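Local coordinates for protein acyl-ACP thioesterase (PDB 2ESS) that probably hydrolyses the thioester of fatty acyl groups carried on acyl carrier protein, releasing free fatty acids, at residues E225-V230 against R242-F247; R180-I185 against M204-E209; V81-E86 against R95-I100. One frame throughout, in Å; residues are numbered along the deposited sequence.

Contact 1 (E225-V230 against R242-F247); sequences ENEFHV and RSKVIF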
loop_
_atom_site.group_PDB
_atom_site.type_symbol
_atom_site.label_atom_id
_atom_site.label_comp_id
_atom_site.label_asym_id
_atom_site.label_seq_id
_atom_site.Cartn_x
_atom_site.Cartn_y
_atom_site.Cartn_z
ATOM N N GLU A 225 1.996 4.510 -30.302
ATOM C CA GLU A 225 2.881 3.518 -29.678
ATOM C C GLU A 225 2.988 3.711 -28.163
ATOM O O GLU A 225 3.214 2.750 -27.428
ATOM C CB GLU A 225 4.288 3.566 -30.284
ATOM C CG GLU A 225 5.172 2.340 -29.928
ATOM C CD GLU A 225 4.719 1.030 -30.611
ATOM O OE1 GLU A 225 3.886 1.085 -31.539
ATOM O OE2 GLU A 225 5.201 -0.060 -30.220
ATOM N N ASN A 226 2.852 4.949 -27.703
ATOM C CA ASN A 226 3.132 5.264 -26.303
ATOM C C ASN A 226 1.942 5.741 -25.498
ATOM O O ASN A 226 2.062 5.940 -24.281
ATOM C CB ASN A 226 4.243 6.308 -26.270
ATOM C CG ASN A 226 5.613 5.703 -26.573
ATOM O OD1 ASN A 226 5.907 4.568 -26.178
ATOM N ND2 ASN A 226 6.443 6.453 -27.297
ATOM N N GLU A 227 0.797 5.924 -26.158
ATOM C CA GLU A 227 -0.390 6.470 -25.492
ATOM C C GLU A 227 -1.543 5.471 -25.499
ATOM O O GLU A 227 -1.947 4.977 -26.556
ATOM C CB GLU A 227 -0.816 7.758 -26.142
ATOM C CG GLU A 227 -1.974 8.441 -25.397
ATOM C CD GLU A 227 -2.238 9.875 -25.857
ATOM O OE1 GLU A 227 -1.304 10.503 -26.419
ATOM O OE2 GLU A 227 -3.388 10.369 -25.655
ATOM N N PHE A 228 -2.076 5.215 -24.311
ATOM C CA PHE A 228 -3.143 4.267 -24.123
ATOM C C PHE A 228 -4.302 4.913 -23.405
ATOM O O PHE A 228 -4.127 5.613 -22.423
ATOM C CB PHE A 228 -2.656 3.090 -23.294
ATOM C CG PHE A 228 -1.509 2.368 -23.893
ATOM C CD1 PHE A 228 -0.223 2.841 -23.749
ATOM C CD2 PHE A 228 -1.710 1.208 -24.609
ATOM C CE1 PHE A 228 0.838 2.149 -24.303
ATOM C CE2 PHE A 228 -0.645 0.524 -25.150
ATOM C CZ PHE A 228 0.626 1.008 -25.004
ATOM N N HIS A 229 -5.509 4.652 -23.877
ATOM C CA HIS A 229 -6.700 5.117 -23.165
ATOM C C HIS A 229 -7.440 3.889 -22.682
ATOM O O HIS A 229 -7.641 2.955 -23.441
ATOM C CB HIS A 229 -7.608 5.949 -24.054
ATOM C CG HIS A 229 -6.994 7.216 -24.552
ATOM N ND1 HIS A 229 -7.698 8.130 -25.306
ATOM C CD2 HIS A 229 -5.744 7.725 -24.422
ATOM C CE1 HIS A 229 -6.909 9.141 -25.619
ATOM N NE2 HIS A 229 -5.717 8.918 -25.099
ATOM N N VAL A 230 -7.833 3.907 -21.416
ATOM C CA VAL A 230 -8.395 2.771 -20.738
ATOM C C VAL A 230 -9.749 3.188 -20.136
ATOM O O VAL A 230 -9.923 4.305 -19.617
ATOM C CB VAL A 230 -7.427 2.202 -19.652
ATOM C CG1 VAL A 230 -8.083 1.032 -18.905
ATOM C CG2 VAL A 230 -6.062 1.804 -20.261
ATOM N N ARG A 242 -12.018 6.039 -16.182
ATOM C CA ARG A 242 -11.231 6.100 -17.395
ATOM C C ARG A 242 -9.850 6.585 -16.997
ATOM O O ARG A 242 -9.677 7.242 -15.933
ATOM C CB ARG A 242 -11.868 7.030 -18.449
ATOM C CG ARG A 242 -13.142 6.459 -19.033
ATOM C CD ARG A 242 -13.772 7.308 -20.145
ATOM N NE ARG A 242 -14.565 8.306 -19.497
ATOM C CZ ARG A 242 -15.882 8.289 -19.377
ATOM N NH1 ARG A 242 -16.644 7.344 -19.921
ATOM N NH2 ARG A 242 -16.430 9.273 -18.702
ATOM N N SER A 243 -8.881 6.256 -17.855
ATOM C CA SER A 243 -7.491 6.541 -17.615
ATOM C C SER A 243 -6.764 6.786 -18.915
ATOM O O SER A 243 -7.142 6.282 -19.979
ATOM C CB SER A 243 -6.849 5.384 -16.831
ATOM O OG SER A 243 -5.464 5.586 -16.617
ATOM N N LYS A 244 -5.735 7.615 -18.817
ATOM C CA LYS A 244 -4.809 7.834 -19.894
ATOM C C LYS A 244 -3.392 7.601 -19.353
ATOM O O LYS A 244 -3.029 8.072 -18.271
ATOM C CB LYS A 244 -4.994 9.227 -20.446
ATOM C CG LYS A 244 -4.199 9.532 -21.681
ATOM C CD LYS A 244 -4.360 10.993 -22.093
ATOM C CE LYS A 244 -5.784 11.312 -22.475
ATOM N NZ LYS A 244 -5.883 12.578 -23.236
ATOM N N VAL A 245 -2.622 6.827 -20.101
ATOM C CA VAL A 245 -1.262 6.426 -19.716
ATOM C C VAL A 245 -0.379 6.760 -20.893
ATOM O O VAL A 245 -0.611 6.286 -22.024
ATOM C CB VAL A 245 -1.166 4.932 -19.389
ATOM C CG1 VAL A 245 0.132 4.649 -18.667
ATOM C CG2 VAL A 245 -2.312 4.447 -18.526
ATOM N N ILE A 246 0.591 7.633 -20.659
ATOM C CA ILE A 246 1.587 7.962 -21.682
ATOM C C ILE A 246 2.971 7.484 -21.209
ATOM O O ILE A 246 3.467 7.900 -20.162
ATOM C CB ILE A 246 1.570 9.473 -22.033
ATOM C CG1 ILE A 246 0.159 9.860 -22.571
ATOM C CG2 ILE A 246 2.636 9.796 -23.077
ATOM C CD1 ILE A 246 -0.036 11.309 -22.822
ATOM N N PHE A 247 3.559 6.590 -21.977
ATOM C CA PHE A 247 4.902 6.095 -21.722
ATOM C C PHE A 247 5.908 6.885 -22.534
ATOM O O PHE A 247 5.554 7.474 -23.551
ATOM C CB PHE A 247 5.041 4.636 -22.131
ATOM C CG PHE A 247 4.362 3.680 -21.214
ATOM C CD1 PHE A 247 3.020 3.396 -21.351
ATOM C CD2 PHE A 247 5.086 3.028 -20.216
ATOM C CE1 PHE A 247 2.406 2.485 -20.504
ATOM C CE2 PHE A 247 4.475 2.110 -19.377
ATOM C CZ PHE A 247 3.133 1.849 -19.507
#
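Five backbone hydrogen bonds join 225-230 to 242-247, and the paired amides of Phe228 and Val245 sit at their middle: Phe228 N lies 2.9 Å from Val245 O, and Val245 N returns the bond to Phe228 O. Val230 and Ser243 form the next hydrogen-bonded pair, while Phe247 N donates to Asn226 O over 2.8 Å.

On the face carrying Glu227, His229, Lys244 and Ile246, His229 NE2 donates to Glu227 OE2 at 2.8 Å, almost in the imidazole plane and on the carboxylate's anti lone pair. Because His229 ND1 in turn bonds the carbonyl oxygen of Lys153, both ring nitrogens are engaged and the rotation of the ring is fixed. Lys244 runs alongside this ring, its CE 3.6 Å from His229 NE2; a bend at chi3 (-64°) keeps its CE beside the histidine. Its NZ stays 4.1 Å from Glu227 OE2, too far for a salt bridge, although the charge may still favour the carboxylate. Ile246 lies beside Glu227, CG1 against CG at 3.8 Å.

The face of Phe228, Val230 and Val245 is mostly apolar; Ser243 is its polar member, and its OG bonds the carbonyl oxygen of Glu203 on strand 199-206. Phe228 CE1 lies 3.9 Å from Phe247 CD1, the rings meeting obliquely with planes 83° apart, neither stacked nor edge-to-face, whereas Phe189 packs edge-to-face with both. The antiparallel register, with hydrogen-bonded and non-hydrogen-bonded pairs taking turns, belongs to the hairpin of strands 227-234 and 238-247, in the sheet of the C-terminal hotdog domain.

Contact 2 (R180-I185 against M204-E209); sequences RYIEHI and MAYVAE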
loop_
_atom_site.group_PDB
_atom_site.type_symbol
_atom_site.label_atom_id
_atom_site.label_comp_id
_atom_site.label_asym_id
_atom_site.label_seq_id
_atom_site.Cartn_x
_atom_site.Cartn_y
_atom_site.Cartn_z
ATOM N N ARG A 180 -6.672 1.601 -5.806
ATOM C CA ARG A 180 -6.767 0.255 -6.302
ATOM C C ARG A 180 -7.093 0.250 -7.781
ATOM O O ARG A 180 -6.586 -0.592 -8.500
ATOM C CB ARG A 180 -7.811 -0.539 -5.521
ATOM C CG ARG A 180 -7.359 -0.826 -4.091
ATOM C CD ARG A 180 -6.325 -1.915 -4.085
ATOM N NE ARG A 180 -5.587 -1.946 -2.833
ATOM C CZ ARG A 180 -4.681 -2.882 -2.537
ATOM N NH1 ARG A 180 -4.427 -3.870 -3.394
ATOM N NH2 ARG A 180 -4.041 -2.846 -1.375
ATOM N N TYR A 181 -7.892 1.209 -8.258
ATOM C CA TYR A 181 -8.102 1.308 -9.702
ATOM C C TYR A 181 -6.806 1.562 -10.473
ATOM O O TYR A 181 -6.627 1.017 -11.553
ATOM C CB TYR A 181 -9.071 2.408 -10.048
ATOM C CG TYR A 181 -10.521 2.171 -9.733
ATOM C CD1 TYR A 181 -11.274 1.183 -10.397
ATOM C CD2 TYR A 181 -11.175 2.976 -8.811
ATOM C CE1 TYR A 181 -12.647 1.010 -10.131
ATOM C CE2 TYR A 181 -12.539 2.810 -8.546
ATOM C CZ TYR A 181 -13.272 1.839 -9.213
ATOM O OH TYR A 181 -14.623 1.753 -8.907
ATOM N N ILE A 182 -5.957 2.444 -9.946
ATOM C CA ILE A 182 -4.640 2.722 -10.537
ATOM C C ILE A 182 -3.799 1.454 -10.665
ATOM O O ILE A 182 -3.292 1.146 -11.759
ATOM C CB ILE A 182 -3.869 3.788 -9.730
ATOM C CG1 ILE A 182 -4.642 5.119 -9.766
ATOM C CG2 ILE A 182 -2.455 3.980 -10.293
ATOM C CD1 ILE A 182 -3.971 6.273 -8.955
ATOM N N GLU A 183 -3.652 0.716 -9.566
ATOM C CA GLU A 183 -2.926 -0.557 -9.586
ATOM C C GLU A 183 -3.456 -1.535 -10.629
ATOM O O GLU A 183 -2.683 -2.137 -11.367
ATOM C CB GLU A 183 -2.992 -1.256 -8.233
ATOM C CG GLU A 183 -2.170 -0.575 -7.117
ATOM C CD GLU A 183 -2.220 -1.346 -5.760
ATOM O OE1 GLU A 183 -2.638 -2.548 -5.771
ATOM O OE2 GLU A 183 -1.837 -0.744 -4.710
ATOM N N HIS A 184 -4.777 -1.720 -10.678
ATOM C CA HIS A 184 -5.325 -2.676 -11.652
ATOM C C HIS A 184 -5.098 -2.232 -13.117
ATOM O O HIS A 184 -4.842 -3.042 -13.969
ATOM C CB HIS A 184 -6.803 -2.956 -11.368
ATOM C CG HIS A 184 -7.036 -3.610 -10.038
ATOM N ND1 HIS A 184 -6.394 -4.771 -9.656
ATOM C CD2 HIS A 184 -7.823 -3.255 -8.994
ATOM C CE1 HIS A 184 -6.775 -5.097 -8.431
ATOM N NE2 HIS A 184 -7.646 -4.197 -8.012
ATOM N N ILE A 185 -5.185 -0.936 -13.391
ATOM C CA ILE A 185 -4.984 -0.430 -14.741
ATOM C C ILE A 185 -3.535 -0.655 -15.173
ATOM O O ILE A 185 -3.258 -1.152 -16.288
ATOM C CB ILE A 185 -5.403 1.075 -14.836
ATOM C CG1 ILE A 185 -6.929 1.194 -14.723
ATOM C CG2 ILE A 185 -4.938 1.714 -16.149
ATOM C CD1 ILE A 185 -7.382 2.559 -14.403
HETATM N N MSE A 204 -6.415 9.834 -14.376
HETATM C CA MSE A 204 -7.563 9.071 -13.899
HETATM C C MSE A 204 -8.763 9.998 -13.956
HETATM O O MSE A 204 -8.658 11.210 -13.617
HETATM C CB MSE A 204 -7.383 8.684 -12.449
HETATM C CG MSE A 204 -6.295 7.664 -12.227
HETATM SE SE MSE A 204 -6.840 5.932 -13.110
HETATM C CE MSE A 204 -8.699 5.575 -12.459
ATOM N N ALA A 205 -9.886 9.431 -14.394
ATOM C CA ALA A 205 -11.206 10.068 -14.267
ATOM C C ALA A 205 -12.117 9.115 -13.511
ATOM O O ALA A 205 -12.305 7.977 -13.917
ATOM C CB ALA A 205 -11.797 10.376 -15.644
ATOM N N TYR A 206 -12.721 9.592 -12.438
ATOM C CA TYR A 206 -13.485 8.707 -11.539
ATOM C C TYR A 206 -14.922 9.002 -11.834
ATOM O O TYR A 206 -15.416 10.102 -11.576
ATOM C CB TYR A 206 -13.135 8.967 -10.068
ATOM C CG TYR A 206 -11.728 8.549 -9.748
ATOM C CD1 TYR A 206 -11.420 7.190 -9.553
ATOM C CD2 TYR A 206 -10.701 9.468 -9.692
ATOM C CE1 TYR A 206 -10.118 6.768 -9.310
ATOM C CE2 TYR A 206 -9.394 9.043 -9.429
ATOM C CZ TYR A 206 -9.120 7.712 -9.225
ATOM O OH TYR A 206 -7.824 7.316 -8.980
ATOM N N VAL A 207 -15.588 8.029 -12.429
ATOM C CA VAL A 207 -16.922 8.236 -12.969
ATOM C C VAL A 207 -18.043 7.739 -12.042
ATOM O O VAL A 207 -19.069 8.382 -11.910
ATOM C CB VAL A 207 -17.023 7.598 -14.365
ATOM C CG1 VAL A 207 -18.406 7.864 -14.995
ATOM C CG2 VAL A 207 -15.867 8.117 -15.238
ATOM N N ALA A 208 -17.852 6.579 -11.440
ATOM C CA ALA A 208 -18.883 5.920 -10.666
ATOM C C ALA A 208 -18.205 4.904 -9.768
ATOM O O ALA A 208 -16.998 4.641 -9.914
ATOM C CB ALA A 208 -19.875 5.253 -11.551
ATOM N N GLU A 209 -18.978 4.333 -8.853
ATOM C CA GLU A 209 -18.451 3.472 -7.806
ATOM C C GLU A 209 -18.639 2.021 -8.156
ATOM O O GLU A 209 -19.584 1.667 -8.839
ATOM C CB GLU A 209 -19.135 3.756 -6.456
ATOM C CG GLU A 209 -18.996 5.162 -5.967
ATOM C CD GLU A 209 -17.561 5.572 -5.548
ATOM O OE1 GLU A 209 -16.591 4.810 -5.773
ATOM O OE2 GLU A 209 -17.401 6.685 -4.980
HETATM O O HOH W 1 -15.327 2.704 -6.668
#
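Ile185 and the selenomethionine at position 204 meet tip to tip, CD1 of the isoleucine 3.7 Å from SE of Met204. Bends at chi2 (-65°) and chi3 (-50°) curl the selenomethionine chain back on itself, which brings its CE against Tyr181 CB at 4.0 Å while its CG rests 3.9 Å from Ile182 CG1. Three helix residues thus close around one flexible side chain. Tyr206 extends the patch: its ring edge receives Tyr181 CD2, 4.0 Å from Tyr206 CE1, and its hydroxyl end lies across Ile182 at about a right angle. No direct hydrogen bond links the two segments; van der Waals packing and a single water bridge join them.

Helix 178-186 here lies over strand 199-206, the two short axes 10.4 Å apart, consistent with the hotdog fold of the C-terminal domain, in which a curved antiparallel sheet wraps round a helix.

The polar ends of the tyrosines are held farther out. Tyr206 OH bonds the carbonyl oxygen of Ser178, near the start of the same helix, and Tyr181 OH bonds Ser210 OG. Tyr181 also donates to a water 2.5 Å from its OH, and that water donates a hydrogen bond to Glu209 OE1 at 2.6 Å, bridging helix and loop. Glu209 in turn touches His175, which together with Asp171 is a ligand of a bound calcium ion; the glutamate side chain lies in the second shell, about 6 Å from the metal. On the helix side turned from the strand, Arg180 forms a salt bridge with Glu183 of the second subunit, and Glu183 with Arg180 of that subunit.

Contact 3 (V81-E86 against R95-I100); sequences VQTWVE and RNFAVI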
loop_
_atom_site.group_PDB
_atom_site.type_symbol
_atom_site.label_atom_id
_atom_site.label_comp_id
_atom_site.label_asym_id
_atom_site.label_seq_id
_atom_site.Cartn_x
_atom_site.Cartn_y
_atom_site.Cartn_z
ATOM N N VAL A 81 6.335 16.205 -1.099
ATOM C CA VAL A 81 5.188 16.640 -1.857
ATOM C C VAL A 81 4.783 18.019 -1.343
ATOM O O VAL A 81 4.668 18.249 -0.121
ATOM C CB VAL A 81 4.038 15.645 -1.695
ATOM C CG1 VAL A 81 2.748 16.162 -2.380
ATOM C CG2 VAL A 81 4.449 14.259 -2.183
ATOM N N GLN A 82 4.566 18.939 -2.270
ATOM C CA GLN A 82 3.965 20.236 -1.963
ATOM C C GLN A 82 2.579 20.233 -2.599
ATOM O O GLN A 82 2.390 19.683 -3.678
ATOM C CB GLN A 82 4.792 21.385 -2.523
ATOM C CG GLN A 82 6.021 21.717 -1.713
ATOM C CD GLN A 82 6.943 22.644 -2.434
ATOM O OE1 GLN A 82 6.803 22.876 -3.625
ATOM N NE2 GLN A 82 7.892 23.182 -1.717
ATOM N N THR A 83 1.631 20.874 -1.935
ATOM C CA THR A 83 0.274 20.967 -2.437
ATOM C C THR A 83 -0.351 22.297 -2.024
ATOM O O THR A 83 -0.001 22.891 -0.995
ATOM C CB THR A 83 -0.570 19.767 -1.938
ATOM O OG1 THR A 83 -1.841 19.820 -2.574
ATOM C CG2 THR A 83 -0.687 19.754 -0.401
ATOM N N TRP A 84 -1.283 22.752 -2.847
ATOM C CA TRP A 84 -1.916 24.030 -2.667
ATOM C C TRP A 84 -3.185 24.042 -3.512
ATOM O O TRP A 84 -3.321 23.264 -4.465
ATOM C CB TRP A 84 -0.970 25.174 -3.102
ATOM C CG TRP A 84 -0.606 25.146 -4.539
ATOM C CD1 TRP A 84 -1.251 25.773 -5.563
ATOM C CD2 TRP A 84 0.483 24.431 -5.124
ATOM N NE1 TRP A 84 -0.635 25.482 -6.751
ATOM C CE2 TRP A 84 0.438 24.662 -6.504
ATOM C CE3 TRP A 84 1.487 23.603 -4.606
ATOM C CZ2 TRP A 84 1.368 24.124 -7.374
ATOM C CZ3 TRP A 84 2.400 23.064 -5.463
ATOM C CH2 TRP A 84 2.338 23.323 -6.840
ATOM N N VAL A 85 -4.098 24.917 -3.132
ATOM C CA VAL A 85 -5.320 25.189 -3.862
ATOM C C VAL A 85 -5.074 26.233 -4.907
ATOM O O VAL A 85 -4.655 27.332 -4.593
ATOM C CB VAL A 85 -6.453 25.669 -2.907
ATOM C CG1 VAL A 85 -7.746 26.025 -3.676
ATOM C CG2 VAL A 85 -6.747 24.596 -1.871
ATOM N N GLU A 86 -5.330 25.885 -6.170
ATOM C CA GLU A 86 -5.158 26.823 -7.277
ATOM C C GLU A 86 -6.412 27.632 -7.548
ATOM O O GLU A 86 -6.335 28.834 -7.772
ATOM C CB GLU A 86 -4.741 26.089 -8.549
ATOM C CG GLU A 86 -4.644 27.009 -9.723
ATOM C CD GLU A 86 -4.202 26.288 -10.980
ATOM O OE1 GLU A 86 -4.906 25.325 -11.392
ATOM O OE2 GLU A 86 -3.168 26.710 -11.543
ATOM N N ARG A 95 -6.864 21.444 -6.987
ATOM C CA ARG A 95 -5.748 21.315 -6.086
ATOM C C ARG A 95 -4.544 20.757 -6.858
ATOM O O ARG A 95 -4.652 19.731 -7.540
ATOM C CB ARG A 95 -6.057 20.359 -4.963
ATOM C CG ARG A 95 -4.788 19.978 -4.200
ATOM C CD ARG A 95 -5.019 19.217 -2.953
ATOM N NE ARG A 95 -5.710 19.916 -1.861
ATOM C CZ ARG A 95 -5.179 20.786 -1.023
ATOM N NH1 ARG A 95 -3.957 21.260 -1.195
ATOM N NH2 ARG A 95 -5.929 21.273 -0.044
ATOM N N ASN A 96 -3.406 21.436 -6.734
ATOM C CA ASN A 96 -2.191 21.093 -7.488
ATOM C C ASN A 96 -1.118 20.630 -6.563
ATOM O O ASN A 96 -1.212 20.808 -5.318
ATOM C CB ASN A 96 -1.742 22.270 -8.335
ATOM C CG ASN A 96 -2.745 22.595 -9.431
ATOM O OD1 ASN A 96 -3.665 21.810 -9.718
ATOM N ND2 ASN A 96 -2.607 23.760 -10.003
ATOM N N PHE A 97 -0.140 19.973 -7.162
ATOM C CA PHE A 97 0.955 19.313 -6.432
ATOM C C PHE A 97 2.279 19.468 -7.185
ATOM O O PHE A 97 2.312 19.569 -8.427
ATOM C CB PHE A 97 0.727 17.803 -6.271
ATOM C CG PHE A 97 -0.558 17.436 -5.653
ATOM C CD1 PHE A 97 -1.686 17.267 -6.437
ATOM C CD2 PHE A 97 -0.643 17.205 -4.279
ATOM C CE1 PHE A 97 -2.886 16.892 -5.857
ATOM C CE2 PHE A 97 -1.823 16.844 -3.705
ATOM C CZ PHE A 97 -2.957 16.701 -4.486
ATOM N N ALA A 98 3.363 19.500 -6.416
ATOM C CA ALA A 98 4.716 19.361 -6.958
ATOM C C ALA A 98 5.380 18.209 -6.188
ATOM O O ALA A 98 5.123 17.986 -5.002
ATOM C CB ALA A 98 5.501 20.656 -6.807
ATOM N N VAL A 99 6.172 17.413 -6.879
ATOM C CA VAL A 99 6.965 16.357 -6.232
ATOM C C VAL A 99 8.431 16.742 -6.323
ATOM O O VAL A 99 8.927 17.100 -7.408
ATOM C CB VAL A 99 6.721 14.993 -6.935
ATOM C CG1 VAL A 99 7.515 13.860 -6.241
ATOM C CG2 VAL A 99 5.193 14.713 -6.950
ATOM N N ILE A 100 9.132 16.646 -5.191
ATOM C CA ILE A 100 10.485 17.150 -5.070
ATOM C C ILE A 100 11.376 15.999 -4.662
ATOM O O ILE A 100 11.059 15.264 -3.730
ATOM C CB ILE A 100 10.599 18.316 -4.055
ATOM C CG1 ILE A 100 9.743 19.509 -4.499
ATOM C CG2 ILE A 100 12.016 18.814 -3.972
ATOM C CD1 ILE A 100 8.334 19.417 -4.106
HETATM O O HOH W 2 -0.820 25.849 -9.914
#
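Strands 81-86 and 95-100 run antiparallel, their short axes 4.6 Å apart at closest approach and at 163° to each other. Gln82 pairs with Ala98 and Trp84 with Asn96 through two backbone hydrogen bonds each; Val81-Val99, Thr83-Phe97 and Val85-Arg95 are the non-hydrogen-bonded pairs.

One carbonyl does extra work. Asn96 O accepts from Trp84 N and, over 3.0 Å, from Thr83 OG1, the two donors arriving from opposite faces of its plane. The threonine can reach it because its OG1 stands anti to the backbone N (chi1 -174°). Thr83 OG1 in turn accepts from Arg95 NH1 at 2.9 Å, 19° out of the guanidinium plane, so the hydroxyl is gripped as donor and acceptor at once. Val85 CG2 covers one face of that guanidinium at its rim, while Arg95 NH2 bonds His42 of helix 28-45 and NE bonds a diol molecule probably left from crystallisation. Phe97 fits tightly beside Thr83, its CE2 only 3.2 Å from OG1, and Val81 CG1 touches the same ring.

On the opposite face the indole of Trp84 lies over its neighbours on the second strand. Asn96 CB sits 3.4 Å above its plane, offset toward the rim, and the outer six-membered ring reaches as far as Ala98. A water at the ring's edge accepts from Trp84 NE1 and, at 2.8 Å, from Asn96 ND2, and lies 3.0 Å from Glu86 OE2. The carboxylate of Glu86 is further anchored by a salt bridge to Arg111 of strand 106-118. Farther along, Ile100 CD1 packs on the amide end of Gln82.

Leu35 of helix 28-45 packs on Val81 and Phe97; their face is turned to that helix, as expected of a hotdog domain, whose sheet wraps round its long helix.

All three contacts draw on one antiparallel sheet, contact 3 in the N-terminal hotdog domain and contacts 1 and 2 in the C-terminal one. Contacts 1 and 3 each pair the strands of a hairpin, yet contact 3 is the more buried and keeps polar groups on both faces, bonded to each other, to neighbouring elements or to water, whereas contact 1 divides a partly exposed, largely charged face from a buried, mostly apolar one. Contact 2 joins helix to strand without a direct hydrogen bond, a single water bridging its polar end near the calcium site. It touches contact 1, Ser243 packing on Met204 and Ile185; contact 3 stands about 21 Å from contact 2, centre to centre.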